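Long-range contact in VP5 (Halorubrum pleomorphic virus 2, PDB 6QGI), which probably drives fusion of the envelope of a haloarchaeal pleomorphic virus with the membrane of its host cell: residues G365-P374 against G403-P411. Residues are numbered along the deposited sequence; the frame is centred on the assembly and turned at random.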
loop_
_atom_site.group_PDB
_atom_site.type_symbol
_atom_site.label_atom_id
_atom_site.label_comp_id
_atom_site.label_asym_id
_atom_site.label_seq_id
_atom_site.Cartn_x
_atom_site.Cartn_y
_atom_site.Cartn_z
ATOM N N GLY A 365 18.041 -33.260 -21.441
ATOM C CA GLY A 365 19.417 -33.367 -20.956
ATOM C C GLY A 365 19.755 -32.512 -19.749
ATOM O O GLY A 365 20.790 -31.839 -19.731
ATOM N N GLY A 366 18.869 -32.531 -18.754
ATOM C CA GLY A 366 19.028 -31.755 -17.530
ATOM C C GLY A 366 18.330 -30.408 -17.550
ATOM O O GLY A 366 18.030 -29.863 -16.485
ATOM N N ASN A 367 18.067 -29.857 -18.758
ATOM C CA ASN A 367 17.397 -28.568 -18.943
ATOM C C ASN A 367 15.884 -28.678 -18.664
ATOM O O ASN A 367 15.116 -29.135 -19.522
ATOM C CB ASN A 367 17.645 -28.003 -20.356
ATOM C CG ASN A 367 18.871 -27.130 -20.500
ATOM O OD1 ASN A 367 18.953 -26.032 -19.934
ATOM N ND2 ASN A 367 19.835 -27.577 -21.297
ATOM N N VAL A 368 15.467 -28.262 -17.450
ATOM C CA VAL A 368 14.055 -28.227 -17.051
ATOM C C VAL A 368 13.491 -26.890 -17.536
ATOM O O VAL A 368 14.173 -25.877 -17.424
ATOM C CB VAL A 368 13.831 -28.449 -15.531
ATOM C CG1 VAL A 368 12.352 -28.351 -15.180
ATOM C CG2 VAL A 368 14.389 -29.798 -15.085
ATOM N N THR A 369 12.266 -26.891 -18.087
ATOM C CA THR A 369 11.636 -25.689 -18.623
ATOM C C THR A 369 10.317 -25.382 -17.895
ATOM O O THR A 369 9.509 -26.283 -17.664
ATOM C CB THR A 369 11.451 -25.842 -20.145
ATOM O OG1 THR A 369 12.725 -26.133 -20.728
ATOM C CG2 THR A 369 10.868 -24.592 -20.806
ATOM N N LEU A 370 10.134 -24.092 -17.529
ATOM C CA LEU A 370 8.948 -23.524 -16.877
ATOM C C LEU A 370 8.192 -22.652 -17.872
ATOM O O LEU A 370 8.820 -21.899 -18.619
ATOM C CB LEU A 370 9.306 -22.697 -15.622
ATOM C CG LEU A 370 10.047 -23.377 -14.462
ATOM C CD1 LEU A 370 10.231 -22.407 -13.313
ATOM C CD2 LEU A 370 9.330 -24.630 -13.967
ATOM N N THR A 371 6.857 -22.753 -17.886
ATOM C CA THR A 371 6.027 -21.997 -18.825
ATOM C C THR A 371 5.508 -20.672 -18.205
ATOM O O THR A 371 4.875 -19.880 -18.910
ATOM C CB THR A 371 4.900 -22.877 -19.377
ATOM O OG1 THR A 371 4.225 -23.514 -18.298
ATOM C CG2 THR A 371 5.411 -23.930 -20.356
ATOM N N SER A 372 5.821 -20.417 -16.916
ATOM C CA SER A 372 5.486 -19.171 -16.219
ATOM C C SER A 372 6.649 -18.720 -15.346
ATOM O O SER A 372 7.395 -19.550 -14.825
ATOM C CB SER A 372 4.218 -19.307 -15.382
ATOM O OG SER A 372 3.068 -19.500 -16.190
ATOM N N GLU A 373 6.798 -17.391 -15.201
ATOM C CA GLU A 373 7.843 -16.720 -14.429
ATOM C C GLU A 373 7.808 -17.141 -12.951
ATOM O O GLU A 373 6.757 -17.014 -12.319
ATOM C CB GLU A 373 7.672 -15.196 -14.547
ATOM C CG GLU A 373 8.946 -14.396 -14.324
ATOM C CD GLU A 373 8.971 -13.006 -14.937
ATOM O OE1 GLU A 373 7.889 -12.465 -15.264
ATOM O OE2 GLU A 373 10.084 -12.455 -15.089
ATOM N N PRO A 374 8.930 -17.651 -12.382
ATOM C CA PRO A 374 8.917 -18.013 -10.951
ATOM C C PRO A 374 8.818 -16.759 -10.074
ATOM O O PRO A 374 9.207 -15.668 -10.499
ATOM C CB PRO A 374 10.234 -18.767 -10.755
ATOM C CG PRO A 374 11.128 -18.263 -11.827
ATOM C CD PRO A 374 10.262 -17.865 -12.987
ATOM N N GLY A 403 8.853 -16.629 -23.694
ATOM C CA GLY A 403 8.111 -16.857 -22.456
ATOM C C GLY A 403 8.292 -18.205 -21.786
ATOM O O GLY A 403 7.315 -18.809 -21.333
ATOM N N THR A 404 9.548 -18.671 -21.691
ATOM C CA THR A 404 9.912 -19.932 -21.034
ATOM C C THR A 404 11.116 -19.703 -20.122
ATOM O O THR A 404 11.907 -18.789 -20.366
ATOM C CB THR A 404 10.167 -21.058 -22.043
ATOM O OG1 THR A 404 10.962 -20.574 -23.122
ATOM C CG2 THR A 404 8.883 -21.672 -22.572
ATOM N N TRP A 405 11.230 -20.500 -19.049
ATOM C CA TRP A 405 12.324 -20.359 -18.095
ATOM C C TRP A 405 13.053 -21.682 -17.930
ATOM O O TRP A 405 12.462 -22.662 -17.480
ATOM C CB TRP A 405 11.814 -19.807 -16.757
ATOM C CG TRP A 405 11.493 -18.347 -16.843
ATOM C CD1 TRP A 405 12.328 -17.311 -16.553
ATOM C CD2 TRP A 405 10.294 -17.761 -17.372
ATOM N NE1 TRP A 405 11.703 -16.113 -16.812
ATOM C CE2 TRP A 405 10.460 -16.360 -17.330
ATOM C CE3 TRP A 405 9.074 -18.283 -17.839
ATOM C CZ2 TRP A 405 9.460 -15.475 -17.753
ATOM C CZ3 TRP A 405 8.094 -17.406 -18.278
ATOM C CH2 TRP A 405 8.281 -16.020 -18.208
ATOM N N TYR A 406 14.333 -21.716 -18.333
ATOM C CA TYR A 406 15.132 -22.935 -18.276
ATOM C C TYR A 406 16.268 -22.848 -17.256
ATOM O O TYR A 406 16.731 -21.760 -16.931
ATOM C CB TYR A 406 15.688 -23.296 -19.672
ATOM C CG TYR A 406 16.810 -22.406 -20.165
ATOM C CD1 TYR A 406 16.532 -21.201 -20.811
ATOM C CD2 TYR A 406 18.141 -22.791 -20.047
ATOM C CE1 TYR A 406 17.560 -20.385 -21.287
ATOM C CE2 TYR A 406 19.175 -21.984 -20.513
ATOM C CZ TYR A 406 18.879 -20.781 -21.136
ATOM O OH TYR A 406 19.895 -19.972 -21.583
ATOM N N HIS A 407 16.712 -24.012 -16.768
ATOM C CA HIS A 407 17.826 -24.160 -15.839
ATOM C C HIS A 407 18.424 -25.552 -15.985
ATOM O O HIS A 407 17.691 -26.545 -15.946
ATOM C CB HIS A 407 17.410 -23.888 -14.380
ATOM C CG HIS A 407 18.529 -24.084 -13.401
ATOM N ND1 HIS A 407 19.561 -23.170 -13.292
ATOM C CD2 HIS A 407 18.760 -25.108 -12.549
ATOM C CE1 HIS A 407 20.372 -23.655 -12.365
ATOM N NE2 HIS A 407 19.925 -24.813 -11.881
ATOM N N ASP A 408 19.754 -25.624 -16.157
ATOM C CA ASP A 408 20.463 -26.892 -16.292
ATOM C C ASP A 408 20.575 -27.551 -14.914
ATOM O O ASP A 408 21.359 -27.110 -14.069
ATOM C CB ASP A 408 21.845 -26.685 -16.951
ATOM C CG ASP A 408 22.566 -27.957 -17.366
ATOM O OD1 ASP A 408 21.882 -28.977 -17.616
ATOM O OD2 ASP A 408 23.810 -27.926 -17.466
ATOM N N VAL A 409 19.751 -28.581 -14.686
ATOM C CA VAL A 409 19.684 -29.316 -13.422
ATOM C C VAL A 409 20.527 -30.615 -13.510
ATOM O O VAL A 409 20.501 -31.429 -12.584
ATOM C CB VAL A 409 18.198 -29.605 -13.024
ATOM C CG1 VAL A 409 18.096 -30.212 -11.630
ATOM C CG2 VAL A 409 17.340 -28.345 -13.100
ATOM N N SER A 410 21.307 -30.787 -14.597
ATOM C CA SER A 410 22.135 -31.979 -14.802
ATOM C C SER A 410 23.199 -32.185 -13.687
ATOM O O SER A 410 23.366 -33.346 -13.288
ATOM C CB SER A 410 22.797 -31.955 -16.174
ATOM O OG SER A 410 23.676 -30.857 -16.347
ATOM N N PRO A 411 23.876 -31.130 -13.126
ATOM C CA PRO A 411 24.861 -31.387 -12.061
ATOM C C PRO A 411 24.246 -31.991 -10.801
ATOM O O PRO A 411 24.879 -32.840 -10.174
ATOM C CB PRO A 411 25.441 -30.000 -11.772
ATOM C CG PRO A 411 25.170 -29.208 -13.023
ATOM C CD PRO A 411 23.829 -29.683 -13.437
#
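W405 and L370 form one hydrogen-bonded pair of an antiparallel strand pair, 367-370 against 405-408. Strand 405-408 is the middle of a small three-stranded sheet, with 398-399 on its other side. The L370–W405 pair is closed by two short bonds, L370 N to W405 O at 2.7 Å and W405 N to L370 O at 2.8 Å. V368 and H407 form the next such pair, with longer bonds.

W405 makes the largest single contribution to the contact. W405 CB packs on L370 CB at 4.0 Å. CG stands anti to the carbonyl carbon (chi1 -74°), and the indole lies with one face against E373 and P374 in the loop after strand 367-370. CG and CD1 meet P374 CD, which sits 4.2 Å from the centroid of the five-membered ring of W405, a CH-pi contact. E373 CB does the same over the six-membered ring. CD2 and CE2 lie near E373 CA, NE1 and CZ2 near E373 CG, and CE3 by S372 C. W405 CZ3 comes within 3.3 Å of E373 N, and CH2 is close to the same N. L370 O lies in the ring plane, at its edge. E373 OE2 accepts a hydrogen bond from the N-terminal I1.

L370, V368 and V409 face strands 378-384 and 389-393. Just past the strand end, V409 N bonds to G366 O from above the carbonyl plane. S410 OG donates back to D408 OD1 at 2.9 Å, from above the carboxylate plane.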